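Local coordinates for protein beta-galactosidase (Marinomonas sp. ef1, PDB 6Y2K) that hydrolyses terminal non-reducing beta-D-galactose residues from beta-galactosides, as a cold-active, hexameric family GH42 glycoside hydrolase, at residues Leu406-Tyr418 and Val453-Leu467. Numbering follows the deposited sequence. Where two conformers were deposited one is given.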
loop_
_atom_site.group_PDB
_atom_site.type_symbol
_atom_site.label_atom_id
_atom_site.label_comp_id
_atom_site.label_asym_id
_atom_site.label_seq_id
_atom_site.Cartn_x
_atom_site.Cartn_y
_atom_site.Cartn_z
ATOM N N LEU A 406 -48.430 6.522 -21.203
ATOM C CA LEU A 406 -47.345 5.890 -21.971
ATOM C C LEU A 406 -46.990 4.528 -21.370
ATOM O O LEU A 406 -46.962 4.391 -20.141
ATOM C CB LEU A 406 -46.079 6.753 -21.985
ATOM C CG LEU A 406 -46.017 7.959 -22.920
ATOM C CD1 LEU A 406 -44.773 8.778 -22.601
ATOM C CD2 LEU A 406 -46.035 7.520 -24.376
ATOM N N PRO A 407 -46.721 3.522 -22.223
ATOM C CA PRO A 407 -46.361 2.213 -21.679
ATOM C C PRO A 407 -45.076 2.269 -20.846
ATOM O O PRO A 407 -44.215 3.115 -21.091
ATOM C CB PRO A 407 -46.199 1.321 -22.921
ATOM C CG PRO A 407 -46.128 2.240 -24.085
ATOM C CD PRO A 407 -46.785 3.523 -23.696
ATOM N N SER A 408 -45.002 1.409 -19.834
ATOM C CA SER A 408 -43.880 1.388 -18.899
ATOM C C SER A 408 -43.182 0.043 -18.732
ATOM O O SER A 408 -42.089 0.007 -18.173
ATOM C CB SER A 408 -44.359 1.896 -17.538
ATOM O OG SER A 408 -44.813 3.235 -17.651
ATOM N N ALA A 409 -43.776 -1.052 -19.215
ATOM C CA ALA A 409 -43.245 -2.389 -18.958
ATOM C C ALA A 409 -41.966 -2.656 -19.743
ATOM O O ALA A 409 -41.843 -2.250 -20.898
ATOM C CB ALA A 409 -44.282 -3.452 -19.282
ATOM N N GLY A 410 -41.018 -3.327 -19.098
ATOM C CA GLY A 410 -39.851 -3.894 -19.781
ATOM C C GLY A 410 -40.170 -5.270 -20.340
ATOM O O GLY A 410 -41.175 -5.885 -19.968
ATOM N N LYS A 411 -39.321 -5.745 -21.247
ATOM C CA LYS A 411 -39.424 -7.104 -21.792
ATOM C C LYS A 411 -38.543 -8.112 -21.051
ATOM O O LYS A 411 -38.546 -9.304 -21.384
ATOM C CB LYS A 411 -39.074 -7.098 -23.279
ATOM C CG LYS A 411 -39.926 -6.119 -24.058
ATOM C CD LYS A 411 -39.914 -6.402 -25.545
ATOM C CE LYS A 411 -40.827 -5.422 -26.271
ATOM N NZ LYS A 411 -41.162 -5.933 -27.626
ATOM N N VAL A 412 -37.774 -7.620 -20.077
ATOM C CA VAL A 412 -37.011 -8.458 -19.157
ATOM C C VAL A 412 -37.685 -8.400 -17.795
ATOM O O VAL A 412 -37.985 -7.310 -17.305
ATOM C CB VAL A 412 -35.552 -7.965 -19.018
ATOM C CG1 VAL A 412 -34.782 -8.818 -18.017
ATOM C CG2 VAL A 412 -34.864 -7.975 -20.374
ATOM N N ALA A 413 -37.916 -9.573 -17.198
ATOM C CA ALA A 413 -38.487 -9.686 -15.859
ATOM C C ALA A 413 -37.486 -10.310 -14.885
ATOM O O ALA A 413 -36.806 -11.293 -15.216
ATOM C CB ALA A 413 -39.768 -10.505 -15.892
ATOM N N LEU A 414 -37.404 -9.718 -13.696
ATOM C CA LEU A 414 -36.665 -10.268 -12.563
ATOM C C LEU A 414 -37.702 -10.641 -11.502
ATOM O O LEU A 414 -38.446 -9.782 -11.047
ATOM C CB LEU A 414 -35.693 -9.216 -12.030
ATOM C CG LEU A 414 -34.770 -9.607 -10.864
ATOM C CD1 LEU A 414 -33.545 -8.708 -10.850
ATOM C CD2 LEU A 414 -35.467 -9.560 -9.505
ATOM N N MET A 415 -37.767 -11.913 -11.125
ATOM C CA MET A 415 -38.759 -12.381 -10.147
ATOM C C MET A 415 -38.256 -12.207 -8.712
ATOM O O MET A 415 -37.274 -12.855 -8.314
ATOM C CB MET A 415 -39.102 -13.854 -10.395
ATOM C CG MET A 415 -40.180 -14.432 -9.482
ATOM S SD MET A 415 -40.696 -16.086 -9.987
ATOM C CE MET A 415 -41.682 -15.665 -11.422
ATOM N N PHE A 416 -38.944 -11.351 -7.950
ATOM C CA PHE A 416 -38.653 -11.102 -6.541
ATOM C C PHE A 416 -39.769 -11.692 -5.676
ATOM O O PHE A 416 -40.943 -11.381 -5.883
ATOM C CB PHE A 416 -38.547 -9.598 -6.283
ATOM C CG PHE A 416 -38.053 -9.255 -4.906
ATOM C CD1 PHE A 416 -38.943 -9.134 -3.842
ATOM C CD2 PHE A 416 -36.695 -9.085 -4.661
ATOM C CE1 PHE A 416 -38.494 -8.829 -2.570
ATOM C CE2 PHE A 416 -36.238 -8.789 -3.384
ATOM C CZ PHE A 416 -37.139 -8.657 -2.337
ATOM N N ASP A 417 -39.386 -12.520 -4.706
ATOM C CA ASP A 417 -40.321 -13.241 -3.850
ATOM C C ASP A 417 -39.976 -12.953 -2.382
ATOM O O ASP A 417 -38.914 -13.355 -1.911
ATOM C CB ASP A 417 -40.219 -14.741 -4.157
ATOM C CG ASP A 417 -41.367 -15.543 -3.580
ATOM O OD1 ASP A 417 -42.404 -15.691 -4.263
ATOM O OD2 ASP A 417 -41.220 -16.048 -2.451
ATOM N N TYR A 418 -40.868 -12.258 -1.667
ATOM C CA TYR A 418 -40.646 -11.977 -0.239
ATOM C C TYR A 418 -40.469 -13.257 0.595
ATOM O O TYR A 418 -39.641 -13.298 1.506
ATOM C CB TYR A 418 -41.754 -11.086 0.336
ATOM C CG TYR A 418 -41.662 -9.668 -0.169
ATOM C CD1 TYR A 418 -40.844 -8.732 0.465
ATOM C CD2 TYR A 418 -42.373 -9.262 -1.298
ATOM C CE1 TYR A 418 -40.743 -7.429 -0.008
ATOM C CE2 TYR A 418 -42.278 -7.961 -1.777
ATOM C CZ TYR A 418 -41.460 -7.051 -1.128
ATOM O OH TYR A 418 -41.360 -5.765 -1.607
ATOM N N VAL A 453 -36.610 -2.930 -17.357
ATOM C CA VAL A 453 -36.918 -4.117 -16.553
ATOM C C VAL A 453 -38.254 -4.001 -15.807
ATOM O O VAL A 453 -38.649 -2.903 -15.392
ATOM C CB VAL A 453 -35.772 -4.338 -15.528
ATOM C CG1 VAL A 453 -36.025 -5.540 -14.640
ATOM C CG2 VAL A 453 -34.447 -4.491 -16.259
ATOM N N ASP A 454 -38.946 -5.135 -15.678
ATOM C CA ASP A 454 -40.024 -5.331 -14.700
ATOM C C ASP A 454 -39.500 -6.233 -13.604
ATOM O O ASP A 454 -38.762 -7.185 -13.872
ATOM C CB ASP A 454 -41.243 -6.035 -15.316
ATOM C CG ASP A 454 -42.170 -5.093 -16.049
ATOM O OD1 ASP A 454 -41.782 -3.947 -16.346
ATOM O OD2 ASP A 454 -43.312 -5.510 -16.310
ATOM N N ILE A 455 -39.883 -5.932 -12.370
ATOM C CA ILE A 455 -39.686 -6.848 -11.253
ATOM C C ILE A 455 -41.068 -7.380 -10.902
ATOM O O ILE A 455 -42.003 -6.602 -10.710
ATOM C CB ILE A 455 -38.996 -6.165 -10.055
ATOM C CG1 ILE A 455 -37.573 -5.751 -10.467
ATOM C CG2 ILE A 455 -38.983 -7.092 -8.842
ATOM C CD1 ILE A 455 -36.772 -5.033 -9.387
ATOM N N VAL A 456 -41.183 -8.702 -10.827
ATOM C CA VAL A 456 -42.479 -9.366 -10.745
ATOM C C VAL A 456 -42.562 -10.352 -9.578
ATOM O O VAL A 456 -41.543 -10.924 -9.168
ATOM C CB VAL A 456 -42.823 -10.102 -12.067
ATOM C CG1 VAL A 456 -42.770 -9.136 -13.237
ATOM C CG2 VAL A 456 -41.903 -11.291 -12.317
ATOM N N PRO A 457 -43.782 -10.569 -9.048
ATOM C CA PRO A 457 -43.970 -11.604 -8.037
ATOM C C PRO A 457 -43.988 -12.978 -8.673
ATOM O O PRO A 457 -44.087 -13.092 -9.902
ATOM C CB PRO A 457 -45.344 -11.273 -7.463
ATOM C CG PRO A 457 -46.080 -10.652 -8.597
ATOM C CD PRO A 457 -45.044 -9.848 -9.329
ATOM N N SER A 458 -43.924 -14.013 -7.843
ATOM C CA SER A 458 -43.881 -15.384 -8.345
ATOM C C SER A 458 -45.192 -15.868 -8.973
ATOM O O SER A 458 -45.173 -16.802 -9.778
ATOM C CB SER A 458 -43.398 -16.352 -7.267
ATOM O OG SER A 458 -44.220 -16.293 -6.129
ATOM N N ASN A 459 -46.311 -15.220 -8.646
ATOM C CA ASN A 459 -47.598 -15.530 -9.293
ATOM C C ASN A 459 -47.913 -14.688 -10.543
ATOM O O ASN A 459 -49.028 -14.751 -11.062
ATOM C CB ASN A 459 -48.737 -15.427 -8.275
ATOM C CG ASN A 459 -48.966 -14.009 -7.772
ATOM O OD1 ASN A 459 -48.231 -13.072 -8.102
ATOM N ND2 ASN A 459 -49.999 -13.849 -6.956
ATOM N N ALA A 460 -46.955 -13.900 -11.030
ATOM C CA ALA A 460 -47.203 -13.035 -12.183
ATOM C C ALA A 460 -47.355 -13.852 -13.472
ATOM O O ALA A 460 -46.661 -14.865 -13.650
ATOM C CB ALA A 460 -46.076 -12.024 -12.342
ATOM N N PRO A 461 -48.267 -13.427 -14.371
ATOM C CA PRO A 461 -48.248 -14.018 -15.715
ATOM C C PRO A 461 -46.961 -13.626 -16.454
ATOM O O PRO A 461 -46.496 -12.497 -16.324
ATOM C CB PRO A 461 -49.499 -13.442 -16.401
ATOM C CG PRO A 461 -49.933 -12.286 -15.575
ATOM C CD PRO A 461 -49.371 -12.464 -14.191
ATOM N N LEU A 462 -46.404 -14.574 -17.199
ATOM C CA LEU A 462 -45.065 -14.460 -17.769
ATOM C C LEU A 462 -45.028 -14.203 -19.281
ATOM O O LEU A 462 -43.964 -13.884 -19.816
ATOM C CB LEU A 462 -44.292 -15.738 -17.462
ATOM C CG LEU A 462 -44.213 -16.170 -15.996
ATOM C CD1 LEU A 462 -43.505 -17.515 -15.895
ATOM C CD2 LEU A 462 -43.511 -15.122 -15.150
ATOM N N ASP A 463 -46.174 -14.311 -19.955
ATOM C CA ASP A 463 -46.230 -14.285 -21.426
ATOM C C ASP A 463 -45.716 -13.000 -22.095
ATOM O O ASP A 463 -45.284 -13.047 -23.247
ATOM C CB ASP A 463 -47.655 -14.596 -21.924
ATOM C CG ASP A 463 -48.680 -13.575 -21.453
ATOM O OD1 ASP A 463 -49.166 -13.702 -20.308
ATOM O OD2 ASP A 463 -48.997 -12.640 -22.218
ATOM N N MET A 464 -45.754 -11.869 -21.385
ATOM C CA MET A 464 -45.271 -10.599 -21.930
ATOM C C MET A 464 -43.746 -10.373 -21.822
ATOM O O MET A 464 -43.272 -9.303 -22.217
ATOM C CB MET A 464 -46.025 -9.418 -21.293
ATOM C CG MET A 464 -45.727 -9.140 -19.818
ATOM S SD MET A 464 -46.404 -10.381 -18.686
ATOM C CE MET A 464 -48.141 -9.925 -18.697
ATOM N N TYR A 465 -42.991 -11.344 -21.291
ATOM C CA TYR A 465 -41.533 -11.214 -21.122
ATOM C C TYR A 465 -40.742 -12.166 -22.026
ATOM O O TYR A 465 -41.028 -13.364 -22.096
ATOM C CB TYR A 465 -41.147 -11.437 -19.647
ATOM C CG TYR A 465 -41.901 -10.523 -18.712
ATOM C CD1 TYR A 465 -41.751 -9.144 -18.799
ATOM C CD2 TYR A 465 -42.800 -11.030 -17.767
ATOM C CE1 TYR A 465 -42.452 -8.292 -17.963
ATOM C CE2 TYR A 465 -43.503 -10.182 -16.920
ATOM C CZ TYR A 465 -43.326 -8.815 -17.024
ATOM O OH TYR A 465 -44.017 -7.955 -16.212
ATOM N N GLU A 466 -39.739 -11.615 -22.706
ATOM C CA GLU A 466 -38.837 -12.383 -23.562
ATOM C C GLU A 466 -37.696 -13.034 -22.785
ATOM O O GLU A 466 -37.219 -14.100 -23.171
ATOM C CB GLU A 466 -38.259 -11.484 -24.657
ATOM C CG GLU A 466 -39.301 -10.875 -25.579
ATOM C CD GLU A 466 -40.113 -11.915 -26.340
ATOM O OE1 GLU A 466 -39.683 -13.086 -26.500
ATOM O OE2 GLU A 466 -41.210 -11.555 -26.777
ATOM N N LEU A 467 -37.270 -12.387 -21.702
ATOM C CA LEU A 467 -36.245 -12.913 -20.796
ATOM C C LEU A 467 -36.748 -12.835 -19.356
ATOM O O LEU A 467 -37.240 -11.797 -18.925
ATOM C CB LEU A 467 -34.964 -12.095 -20.943
ATOM C CG LEU A 467 -33.787 -12.420 -20.020
ATOM C CD1 LEU A 467 -33.284 -13.844 -20.229
ATOM C CD2 LEU A 467 -32.672 -11.410 -20.240
HETATM O O HOH W 1 -43.497 -6.687 -21.468
HETATM O O HOH W 2 -41.577 -8.929 -27.584
HETATM O O HOH W 3 -43.875 -13.544 -4.893
#
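Ala413 lays its CB over the centre of the Tyr465 ring, 3.6 Å from the centroid and 13° off the ring normal, a CH-pi contact; Met464 CG packs on the opposite face. In the ring plane, Gly410 O lies beside Tyr465 CE1, and Tyr465 OH donates to the anti lone pair of Asp454 OD2 at a short 2.5 Å. The other carboxylate oxygen, Asp454 OD1, accepts Gly410 N at 2.9 Å from well above the carboxylate plane and also pairs with Arg303 in a salt bridge; the three partners probably hold the carboxylate's rotation. At the other end, Met415 CG, anti to its backbone N (chi1 -177°), carries the chain out from the sheet, SD resting 3.7 Å from Ser458 CA, and a bend at chi3 turns CE to Leu462 CD2. In one of two Asp417 conformers, Ser458 OG donates to Asp417 OD1 at 2.7 Å and Asp417 OD2 N-caps helix 418-426. Strands 412-415 and 453-456, parallel neighbours in the trimerisation-domain sheet, are joined by a beta-alpha-beta connection through helices 418-426 and 435-448. Strand 412-415 runs between 453-456 and 467-470, with helix 435-448 over Val412 and Leu414 and barrel-domain helix 294-305 against Ile455 and Phe416.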